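Local atomic coordinates of 2-(hydroxymethyl)glutarate dehydrogenase (Eubacterium barkeri, PDB entry 3CKY), a protein that catalyses the NAD-dependent interconversion of 2-formylglutarate and (S)-2-hydroxymethylglutarate, a step in the fermentation of nicotinate. Residues A[93-98]-A[120-125]. Sequence-based numbering, arbitrary orientation.
Sequences VIVDMS and VDAPVS
Val120 packs between Val93 and Val95 on one face of a parallel strand pair. Its CG1 meets Val93 CG1 at 3.7 Å, and its CG2 meets Val95 CG2 at 3.9 Å. The other methyl of Val95 presses on Ala122. Val95 CG1 lies anti to the backbone N (chi1 -180°), on the carbonyl side of its residue, and comes within 3.3 Å of Ala122 CB, tighter than usual for two carbons. Helix 144-157 covers this face, with Val146 and Ile150 against Val120.

Three backbone hydrogen bonds join the two strands: Val120 N to Ile94 O, Asp96 N to Val120 O, and Ala122 N to Asp96 O. In the third, Ala122 N sits 42° out of the carbonyl plane of Asp96, where the second strand is interrupted. Strands 93-96 and 118-125, with helix 102-114 between them, form a beta-alpha-beta unit of the Rossmann-type NAD-binding domain.

Past the end of strand 93-96, the base of the Met97 side chain touches the interruption. Its CG is 3.2 Å from Ala122 O. Its SD makes only a loose contact with Val124 CG1, at 4.1 Å, and the chain then bends away at chi3 (-80°). A water bridges the backbones here, donating to Met97 O and accepting from Val124 N.

On the opposite face from Val95, Asp96 turns its carboxylate away from segment 120-125. Its OD1 takes two bonds, from Ser98 OG and from Ser98 N at 3.0 Å, the latter making an Asx turn. Tyr119 OH bonds OD2, so both oxygens are held. Asp121 OD1 accepts from Gly168 N and its OD2 from Asp171 N, while Val124 O bonds Lys174 NZ, the active-site lysine by similarity.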
ATOM      1  N   VAL A  93       8.347  33.507  24.338  1.00 65.30           N
ATOM      2  CA  VAL A  93       7.870  32.758  23.179  1.00 65.27           C
ATOM      3  C   VAL A  93       8.961  31.801  22.704  1.00 65.34           C
ATOM      4  O   VAL A  93      10.102  32.219  22.496  1.00 65.39           O
ATOM      5  CB  VAL A  93       7.489  33.690  22.007  1.00 65.38           C
ATOM      6  CG1 VAL A  93       6.911  32.886  20.839  1.00 64.72           C
ATOM      7  CG2 VAL A  93       6.502  34.765  22.462  1.00 65.02           C
ATOM      8  N   ILE A  94       8.609  30.523  22.553  1.00 65.15           N
ATOM      9  CA  ILE A  94       9.494  29.529  21.954  1.00 65.16           C
ATOM     10  C   ILE A  94       9.092  29.355  20.496  1.00 64.99           C
ATOM     11  O   ILE A  94       7.922  29.136  20.200  1.00 65.02           O
ATOM     12  CB  ILE A  94       9.376  28.146  22.627  1.00 65.26           C
ATOM     13  CG1 ILE A  94       9.475  28.249  24.158  1.00 65.92           C
ATOM     14  CG2 ILE A  94      10.434  27.199  22.065  1.00 64.87           C
ATOM     15  CD1 ILE A  94      10.791  28.801  24.678  1.00 66.88           C
ATOM     16  N   VAL A  95      10.061  29.465  19.592  1.00 65.00           N
ATOM     17  CA  VAL A  95       9.820  29.269  18.163  1.00 64.72           C
ATOM     18  C   VAL A  95      10.524  28.000  17.718  1.00 64.72           C
ATOM     19  O   VAL A  95      11.736  27.987  17.520  1.00 64.67           O
ATOM     20  CB  VAL A  95      10.318  30.460  17.332  1.00 64.82           C
ATOM     21  CG1 VAL A  95      10.043  30.213  15.855  1.00 64.19           C
ATOM     22  CG2 VAL A  95       9.653  31.755  17.808  1.00 63.98           C
ATOM     23  N   ASP A  96       9.741  26.930  17.590  1.00 64.69           N
ATOM     24  CA  ASP A  96      10.248  25.607  17.259  1.00 64.47           C
ATOM     25  C   ASP A  96      10.220  25.390  15.746  1.00 64.20           C
ATOM     26  O   ASP A  96       9.161  25.304  15.136  1.00 63.98           O
ATOM     27  CB  ASP A  96       9.413  24.537  17.967  1.00 64.47           C
ATOM     28  CG  ASP A  96      10.080  23.170  17.974  1.00 64.99           C
ATOM     29  OD1 ASP A  96      11.112  22.973  17.301  1.00 65.78           O
ATOM     30  OD2 ASP A  96       9.558  22.281  18.671  1.00 66.13           O
ATOM     31  N   MET A  97      11.401  25.309  15.148  1.00 64.02           N
ATOM     32  CA  MET A  97      11.527  25.133  13.708  1.00 64.19           C
ATOM     33  C   MET A  97      11.811  23.674  13.367  1.00 63.58           C
ATOM     34  O   MET A  97      12.098  23.346  12.214  1.00 63.39           O
ATOM     35  CB  MET A  97      12.646  26.027  13.172  1.00 64.20           C
ATOM     36  CG  MET A  97      12.456  27.485  13.506  1.00 64.84           C
ATOM     37  SD  MET A  97      13.830  28.484  12.939  1.00 66.30           S
ATOM     38  CE  MET A  97      15.033  28.160  14.253  1.00 66.94           C
ATOM     39  N   SER A  98      11.723  22.807  14.378  1.00 62.94           N
ATOM     40  CA  SER A  98      11.951  21.386  14.212  1.00 62.69           C
ATOM     41  C   SER A  98      10.968  20.757  13.245  1.00 62.13           C
ATOM     42  O   SER A  98       9.791  21.134  13.180  1.00 62.06           O
ATOM     43  CB  SER A  98      11.837  20.649  15.548  1.00 62.51           C
ATOM     44  OG  SER A  98      12.708  21.194  16.518  1.00 62.78           O
ATOM     45  N   VAL A 120       5.359  28.125  19.586  1.00 63.64           N
ATOM     46  CA  VAL A 120       4.918  28.259  18.195  1.00 63.67           C
ATOM     47  C   VAL A 120       5.768  27.416  17.257  1.00 63.43           C
ATOM     48  O   VAL A 120       6.997  27.384  17.359  1.00 63.17           O
ATOM     49  CB  VAL A 120       4.904  29.753  17.718  1.00 63.99           C
ATOM     50  CG1 VAL A 120       4.590  30.691  18.876  1.00 62.87           C
ATOM     51  CG2 VAL A 120       6.216  30.144  17.063  1.00 64.90           C
ATOM     52  N   ASP A 121       5.098  26.708  16.357  1.00 63.51           N
ATOM     53  CA  ASP A 121       5.790  25.995  15.293  1.00 63.40           C
ATOM     54  C   ASP A 121       6.047  26.984  14.172  1.00 63.29           C
ATOM     55  O   ASP A 121       5.131  27.669  13.723  1.00 63.04           O
ATOM     56  CB  ASP A 121       5.002  24.778  14.785  1.00 63.44           C
ATOM     57  CG  ASP A 121       3.573  25.111  14.379  1.00 63.13           C
ATOM     58  OD1 ASP A 121       2.856  25.703  15.212  1.00 64.57           O
ATOM     59  OD2 ASP A 121       3.166  24.765  13.251  1.00 60.52           O
ATOM     60  N   ALA A 122       7.305  27.076  13.750  1.00 63.38           N
ATOM     61  CA  ALA A 122       7.698  27.977  12.656  1.00 63.56           C
ATOM     62  C   ALA A 122       8.745  27.309  11.761  1.00 63.51           C
ATOM     63  O   ALA A 122       9.854  27.812  11.596  1.00 63.59           O
ATOM     64  CB  ALA A 122       8.224  29.292  13.209  1.00 63.34           C
ATOM     65  N   PRO A 123       8.393  26.166  11.173  1.00 63.56           N
ATOM     66  CA  PRO A 123       9.326  25.539  10.246  1.00 63.74           C
ATOM     67  C   PRO A 123       9.611  26.446   9.039  1.00 63.87           C
ATOM     68  O   PRO A 123       8.775  27.278   8.652  1.00 63.51           O
ATOM     69  CB  PRO A 123       8.594  24.274   9.814  1.00 63.76           C
ATOM     70  CG  PRO A 123       7.164  24.555  10.075  1.00 63.55           C
ATOM     71  CD  PRO A 123       7.138  25.412  11.283  1.00 63.55           C
ATOM     72  N   VAL A 124      10.802  26.296   8.474  1.00 64.03           N
ATOM     73  CA  VAL A 124      11.259  27.179   7.422  1.00 64.28           C
ATOM     74  C   VAL A 124      11.620  26.398   6.164  1.00 64.66           C
ATOM     75  O   VAL A 124      11.860  25.185   6.221  1.00 64.83           O
ATOM     76  CB  VAL A 124      12.498  27.971   7.870  1.00 64.39           C
ATOM     77  CG1 VAL A 124      12.232  28.675   9.194  1.00 63.48           C
ATOM     78  CG2 VAL A 124      13.712  27.048   7.965  1.00 64.14           C
ATOM     79  N   SER A 125      11.629  27.096   5.030  1.00 64.78           N
ATOM     80  CA  SER A 125      12.214  26.563   3.803  1.00 64.89           C
ATOM     81  C   SER A 125      13.133  27.609   3.171  1.00 65.02           C
ATOM     82  O   SER A 125      13.019  28.801   3.466  1.00 65.23           O
ATOM     83  CB  SER A 125      11.127  26.121   2.827  1.00 64.93           C
ATOM     84  OG  SER A 125      10.257  27.182   2.500  1.00 65.40           O
TER
HETATM   85  O   HOH W   1      12.627  24.325   9.803  1.00 42.48           O